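Local coordinates for lipoxygenase (Cyanothece sp., PDB 5EK8), which probably oxygenates polyunsaturated fatty acids as a 9R-lipoxygenase, inserting molecular oxygen at a non-heme iron centre, at residues R173-Y186 / L391-D403. Residues are numbered along the deposited sequence; the frame is centred on the assembly and turned at random.
Sequences RIFMPNPEETPDDY and LKSIININRRGDD
One face of the Tyr-186 ring lies against Asn-396, whose ND2 sits 3.9 Å above the ring plane, offset toward the rim, while carbonyl oxygens of the loop lie at the edge of the Arg-399 guanidinium and Asp-402 OD1 at that of Arg-173. Arg-399 spends two of its N-H groups on consecutive backbone carbonyls: NE meets Met-176 O at 2.7 Å, nearly in line with the C=O bond and in the guanidinium plane, and NH2 reaches Pro-177 O at 2.9 Å. With CG anti to the backbone N (chi1 177°) and a bend at chi2, its CB meets Met-176 CE and its CG meets Pro-179 CB before the charged end turns to the carbonyls; NH1 pairs with Asp-403. Replacing Arg-399 by a leucine would probably leave both carbonyls without these donors and Asp-403 without its charge partner. Arg-173 and Asp-402 come together from opposite directions; Arg-173 NH1 gives a nearly straight bond of 2.8 Å to Asp-402 OD1, on its syn lone pair, the two planes standing 52° apart. Asn-396 is gripped through both ends of its amide: OD1 accepts from Thr-182 OG1 at 2.8 Å and ND2 donates to Asp-184 O, both in the respective carbonyl planes. Thr-182 OG1 also accepts from the Asp-184 backbone N, closing an ST turn. The Asp-184 carboxylate, also paired with Arg-123, takes the Ser-393 N-H from above its plane, while Ile-395 packs on Ile-174 and Pro-183. The loop after strand 152-160 is thereby fastened along helix 394-404 of the lipoxygenase catalytic domain. This helix borders the non-heme iron site: Asn-398 OD1 hydrogen-bonds the iron ligand His-364, a second-shell contact, while ND2 bonds Glu-368, which also pairs with Arg-173.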
loop_
_atom_site.group_PDB
_atom_site.type_symbol
_atom_site.label_atom_id
_atom_site.label_comp_id
_atom_site.label_asym_id
_atom_site.label_seq_id
_atom_site.Cartn_x
_atom_site.Cartn_y
_atom_site.Cartn_z
ATOM N N ARG A 173 -3.586 10.384 4.721
ATOM C CA ARG A 173 -4.533 9.319 4.415
ATOM C C ARG A 173 -5.922 9.902 4.181
ATOM O O ARG A 173 -6.208 11.031 4.589
ATOM C CB ARG A 173 -4.581 8.295 5.551
ATOM C CG ARG A 173 -3.231 7.726 5.944
ATOM C CD ARG A 173 -3.402 6.554 6.887
ATOM N NE ARG A 173 -4.295 5.566 6.296
ATOM C CZ ARG A 173 -4.744 4.484 6.919
ATOM N NH1 ARG A 173 -4.383 4.236 8.173
ATOM N NH2 ARG A 173 -5.562 3.659 6.286
ATOM N N ILE A 174 -6.784 9.131 3.527
ATOM C CA ILE A 174 -8.159 9.563 3.316
ATOM C C ILE A 174 -8.933 9.432 4.622
ATOM O O ILE A 174 -8.614 8.588 5.461
ATOM C CB ILE A 174 -8.851 8.749 2.199
ATOM C CG1 ILE A 174 -10.141 9.441 1.755
ATOM C CG2 ILE A 174 -9.116 7.318 2.651
ATOM C CD1 ILE A 174 -10.805 8.795 0.562
ATOM N N PHE A 175 -9.929 10.286 4.815
ATOM C CA PHE A 175 -10.790 10.168 5.980
ATOM C C PHE A 175 -11.915 9.192 5.667
ATOM O O PHE A 175 -12.778 9.466 4.833
ATOM C CB PHE A 175 -11.350 11.529 6.395
ATOM C CG PHE A 175 -12.216 11.476 7.621
ATOM C CD1 PHE A 175 -11.698 11.048 8.831
ATOM C CD2 PHE A 175 -13.550 11.854 7.563
ATOM C CE1 PHE A 175 -12.493 10.996 9.963
ATOM C CE2 PHE A 175 -14.353 11.807 8.694
ATOM C CZ PHE A 175 -13.821 11.381 9.896
ATOM N N MET A 176 -11.896 8.044 6.333
ATOM C CA MET A 176 -12.839 6.986 6.019
ATOM C C MET A 176 -13.189 6.181 7.263
ATOM O O MET A 176 -12.688 5.075 7.453
ATOM C CB MET A 176 -12.260 6.075 4.932
ATOM C CG MET A 176 -13.298 5.297 4.139
ATOM S SD MET A 176 -12.685 4.830 2.507
ATOM C CE MET A 176 -11.382 3.681 2.935
ATOM N N PRO A 177 -14.053 6.745 8.121
ATOM C CA PRO A 177 -14.506 6.035 9.321
ATOM C C PRO A 177 -15.279 4.787 8.928
ATOM O O PRO A 177 -15.038 3.702 9.458
ATOM C CB PRO A 177 -15.425 7.047 10.019
ATOM C CG PRO A 177 -15.203 8.346 9.333
ATOM C CD PRO A 177 -14.742 8.033 7.950
ATOM N N ASN A 178 -16.212 4.963 7.999
ATOM C CA ASN A 178 -16.946 3.853 7.423
ATOM C C ASN A 178 -16.305 3.434 6.114
ATOM O O ASN A 178 -16.490 4.096 5.093
ATOM C CB ASN A 178 -18.411 4.229 7.196
ATOM C CG ASN A 178 -19.088 4.715 8.461
ATOM O OD1 ASN A 178 -18.747 4.287 9.564
ATOM N ND2 ASN A 178 -20.053 5.615 8.308
ATOM N N PRO A 179 -15.548 2.326 6.137
ATOM C CA PRO A 179 -14.892 1.812 4.931
ATOM C C PRO A 179 -15.927 1.371 3.909
ATOM O O PRO A 179 -15.609 1.175 2.737
ATOM C CB PRO A 179 -14.082 0.621 5.450
ATOM C CG PRO A 179 -14.835 0.166 6.651
ATOM C CD PRO A 179 -15.377 1.418 7.285
ATOM N N GLU A 180 -17.165 1.229 4.369
ATOM C CA GLU A 180 -18.263 0.814 3.514
ATOM C C GLU A 180 -18.690 1.938 2.570
ATOM O O GLU A 180 -19.342 1.681 1.558
ATOM C CB GLU A 180 -19.445 0.335 4.365
ATOM C CG GLU A 180 -20.584 1.329 4.516
ATOM C CD GLU A 180 -21.492 0.985 5.683
ATOM O OE1 GLU A 180 -20.960 0.703 6.779
ATOM O OE2 GLU A 180 -22.732 0.989 5.508
ATOM N N GLU A 181 -18.317 3.179 2.883
ATOM C CA GLU A 181 -18.582 4.283 1.962
ATOM C C GLU A 181 -17.278 4.859 1.402
ATOM O O GLU A 181 -17.009 6.056 1.496
ATOM C CB GLU A 181 -19.423 5.383 2.632
ATOM C CG GLU A 181 -18.847 6.005 3.905
ATOM C CD GLU A 181 -19.706 7.152 4.413
ATOM O OE1 GLU A 181 -20.938 7.103 4.212
ATOM O OE2 GLU A 181 -19.155 8.109 4.997
ATOM N N THR A 182 -16.477 3.984 0.803
ATOM C CA THR A 182 -15.291 4.381 0.058
ATOM C C THR A 182 -15.679 5.067 -1.252
ATOM O O THR A 182 -16.702 4.730 -1.855
ATOM C CB THR A 182 -14.403 3.161 -0.246
ATOM O OG1 THR A 182 -13.307 3.552 -1.083
ATOM C CG2 THR A 182 -15.211 2.091 -0.958
ATOM N N PRO A 183 -14.873 6.046 -1.690
ATOM C CA PRO A 183 -15.093 6.684 -2.990
ATOM C C PRO A 183 -14.328 5.975 -4.101
ATOM O O PRO A 183 -14.307 6.449 -5.236
ATOM C CB PRO A 183 -14.557 8.093 -2.771
ATOM C CG PRO A 183 -13.422 7.884 -1.829
ATOM C CD PRO A 183 -13.817 6.732 -0.924
ATOM N N ASP A 184 -13.704 4.851 -3.758
ATOM C CA ASP A 184 -12.920 4.062 -4.704
ATOM C C ASP A 184 -12.900 2.596 -4.270
ATOM O O ASP A 184 -11.926 2.118 -3.686
ATOM C CB ASP A 184 -11.498 4.620 -4.817
ATOM C CG ASP A 184 -10.608 3.801 -5.744
ATOM O OD1 ASP A 184 -11.132 3.173 -6.693
ATOM O OD2 ASP A 184 -9.378 3.790 -5.515
ATOM N N ASP A 185 -13.991 1.891 -4.558
ATOM C CA ASP A 185 -14.164 0.505 -4.129
ATOM C C ASP A 185 -13.335 -0.470 -4.950
ATOM O O ASP A 185 -12.902 -0.151 -6.057
ATOM C CB ASP A 185 -15.634 0.104 -4.211
ATOM C CG ASP A 185 -16.024 -0.880 -3.134
ATOM O OD1 ASP A 185 -15.113 -1.379 -2.432
ATOM O OD2 ASP A 185 -17.238 -1.150 -2.994
ATOM N N TYR A 186 -13.122 -1.663 -4.401
ATOM C CA TYR A 186 -12.474 -2.745 -5.142
ATOM C C TYR A 186 -13.292 -3.147 -6.371
ATOM O O TYR A 186 -14.461 -2.786 -6.496
ATOM C CB TYR A 186 -12.291 -3.988 -4.272
ATOM C CG TYR A 186 -11.451 -3.845 -3.027
ATOM C CD1 TYR A 186 -10.123 -3.450 -3.092
ATOM C CD2 TYR A 186 -11.975 -4.175 -1.788
ATOM C CE1 TYR A 186 -9.351 -3.353 -1.944
ATOM C CE2 TYR A 186 -11.215 -4.086 -0.644
ATOM C CZ TYR A 186 -9.907 -3.677 -0.721
ATOM O OH TYR A 186 -9.168 -3.593 0.438
ATOM N N LEU A 391 -2.778 3.579 -8.295
ATOM C CA LEU A 391 -3.067 4.163 -6.990
ATOM C C LEU A 391 -4.477 3.845 -6.514
ATOM O O LEU A 391 -4.835 4.144 -5.376
ATOM C CB LEU A 391 -2.862 5.680 -7.030
ATOM C CG LEU A 391 -1.405 6.146 -7.051
ATOM C CD1 LEU A 391 -1.311 7.618 -7.401
ATOM C CD2 LEU A 391 -0.742 5.879 -5.711
ATOM N N LYS A 392 -5.273 3.225 -7.377
ATOM C CA LYS A 392 -6.642 2.898 -7.006
ATOM C C LYS A 392 -6.687 1.810 -5.934
ATOM O O LYS A 392 -5.749 1.023 -5.795
ATOM C CB LYS A 392 -7.456 2.472 -8.234
ATOM C CG LYS A 392 -6.878 1.329 -9.052
ATOM C CD LYS A 392 -7.989 0.361 -9.467
ATOM C CE LYS A 392 -7.699 -0.352 -10.790
ATOM N NZ LYS A 392 -6.489 -1.219 -10.776
ATOM N N SER A 393 -7.761 1.825 -5.148
ATOM C CA SER A 393 -8.096 0.775 -4.181
ATOM C C SER A 393 -7.200 0.692 -2.937
ATOM O O SER A 393 -7.527 -0.037 -2.002
ATOM C CB SER A 393 -8.110 -0.593 -4.880
ATOM O OG SER A 393 -9.133 -0.654 -5.861
ATOM N N ILE A 394 -6.095 1.436 -2.901
ATOM C CA ILE A 394 -5.149 1.310 -1.789
ATOM C C ILE A 394 -5.725 1.862 -0.480
ATOM O O ILE A 394 -5.406 1.368 0.613
ATOM C CB ILE A 394 -3.800 2.002 -2.105
ATOM C CG1 ILE A 394 -2.723 1.548 -1.120
ATOM C CG2 ILE A 394 -3.928 3.516 -2.102
ATOM C CD1 ILE A 394 -1.361 2.166 -1.395
ATOM N N ILE A 395 -6.604 2.854 -0.592
ATOM C CA ILE A 395 -7.254 3.425 0.580
ATOM C C ILE A 395 -8.057 2.353 1.313
ATOM O O ILE A 395 -8.088 2.315 2.550
ATOM C CB ILE A 395 -8.176 4.604 0.197
ATOM C CG1 ILE A 395 -9.126 4.208 -0.938
ATOM C CG2 ILE A 395 -7.345 5.823 -0.206
ATOM C CD1 ILE A 395 -10.222 5.214 -1.192
ATOM N N ASN A 396 -8.677 1.469 0.535
ATOM C CA ASN A 396 -9.478 0.380 1.072
ATOM C C ASN A 396 -8.641 -0.569 1.919
ATOM O O ASN A 396 -8.987 -0.865 3.066
ATOM C CB ASN A 396 -10.155 -0.397 -0.062
ATOM C CG ASN A 396 -11.049 0.480 -0.927
ATOM O OD1 ASN A 396 -11.818 1.302 -0.419
ATOM N ND2 ASN A 396 -10.942 0.317 -2.246
ATOM N N ILE A 397 -7.531 -1.038 1.355
ATOM C CA ILE A 397 -6.721 -2.036 2.041
ATOM C C ILE A 397 -6.025 -1.430 3.255
ATOM O O ILE A 397 -5.876 -2.098 4.277
ATOM C CB ILE A 397 -5.677 -2.696 1.100
ATOM C CG1 ILE A 397 -4.920 -3.802 1.837
ATOM C CG2 ILE A 397 -4.710 -1.682 0.530
ATOM C CD1 ILE A 397 -5.816 -4.887 2.415
ATOM N N ASN A 398 -5.623 -0.165 3.165
ATOM C CA ASN A 398 -5.019 0.479 4.328
ATOM C C ASN A 398 -6.034 0.652 5.461
ATOM O O ASN A 398 -5.739 0.373 6.636
ATOM C CB ASN A 398 -4.415 1.825 3.939
ATOM C CG ASN A 398 -3.158 1.676 3.113
ATOM O OD1 ASN A 398 -2.648 0.568 2.937
ATOM N ND2 ASN A 398 -2.644 2.794 2.606
ATOM N N ARG A 399 -7.234 1.095 5.099
ATOM C CA ARG A 399 -8.311 1.246 6.070
ATOM C C ARG A 399 -8.680 -0.098 6.697
ATOM O O ARG A 399 -9.077 -0.161 7.860
ATOM C CB ARG A 399 -9.535 1.884 5.411
ATOM C CG ARG A 399 -10.741 2.018 6.321
ATOM C CD ARG A 399 -10.405 2.796 7.577
ATOM N NE ARG A 399 -11.526 2.823 8.513
ATOM C CZ ARG A 399 -11.708 1.940 9.490
ATOM N NH1 ARG A 399 -10.839 0.953 9.666
ATOM N NH2 ARG A 399 -12.759 2.047 10.292
ATOM N N ARG A 400 -8.535 -1.172 5.925
ATOM C CA ARG A 400 -8.775 -2.518 6.443
ATOM C C ARG A 400 -7.671 -2.928 7.416
ATOM O O ARG A 400 -7.933 -3.513 8.469
ATOM C CB ARG A 400 -8.875 -3.525 5.294
ATOM C CG ARG A 400 -8.925 -4.986 5.734
ATOM C CD ARG A 400 -10.104 -5.261 6.654
ATOM N NE ARG A 400 -10.163 -6.666 7.041
ATOM C CZ ARG A 400 -10.988 -7.156 7.960
ATOM N NH1 ARG A 400 -11.827 -6.350 8.597
ATOM N NH2 ARG A 400 -10.970 -8.451 8.245
ATOM N N GLY A 401 -6.434 -2.612 7.047
ATOM C CA GLY A 401 -5.282 -2.889 7.881
ATOM C C GLY A 401 -5.370 -2.165 9.208
ATOM O O GLY A 401 -4.803 -2.616 10.203
ATOM N N ASP A 402 -6.091 -1.045 9.227
ATOM C CA ASP A 402 -6.357 -0.335 10.479
ATOM C C ASP A 402 -7.039 -1.216 11.531
ATOM O O ASP A 402 -6.977 -0.924 12.724
ATOM C CB ASP A 402 -7.214 0.905 10.225
ATOM C CG ASP A 402 -6.433 2.032 9.586
ATOM O OD1 ASP A 402 -5.187 2.030 9.701
ATOM O OD2 ASP A 402 -7.069 2.918 8.974
ATOM N N ASP A 403 -7.696 -2.283 11.083
ATOM C CA ASP A 403 -8.300 -3.256 11.987
ATOM C C ASP A 403 -7.543 -4.584 11.981
ATOM O O ASP A 403 -7.453 -5.260 13.006
ATOM C CB ASP A 403 -9.762 -3.511 11.612
ATOM C CG ASP A 403 -10.595 -2.246 11.595
ATOM O OD1 ASP A 403 -10.664 -1.554 12.633
ATOM O OD2 ASP A 403 -11.173 -1.938 10.532
#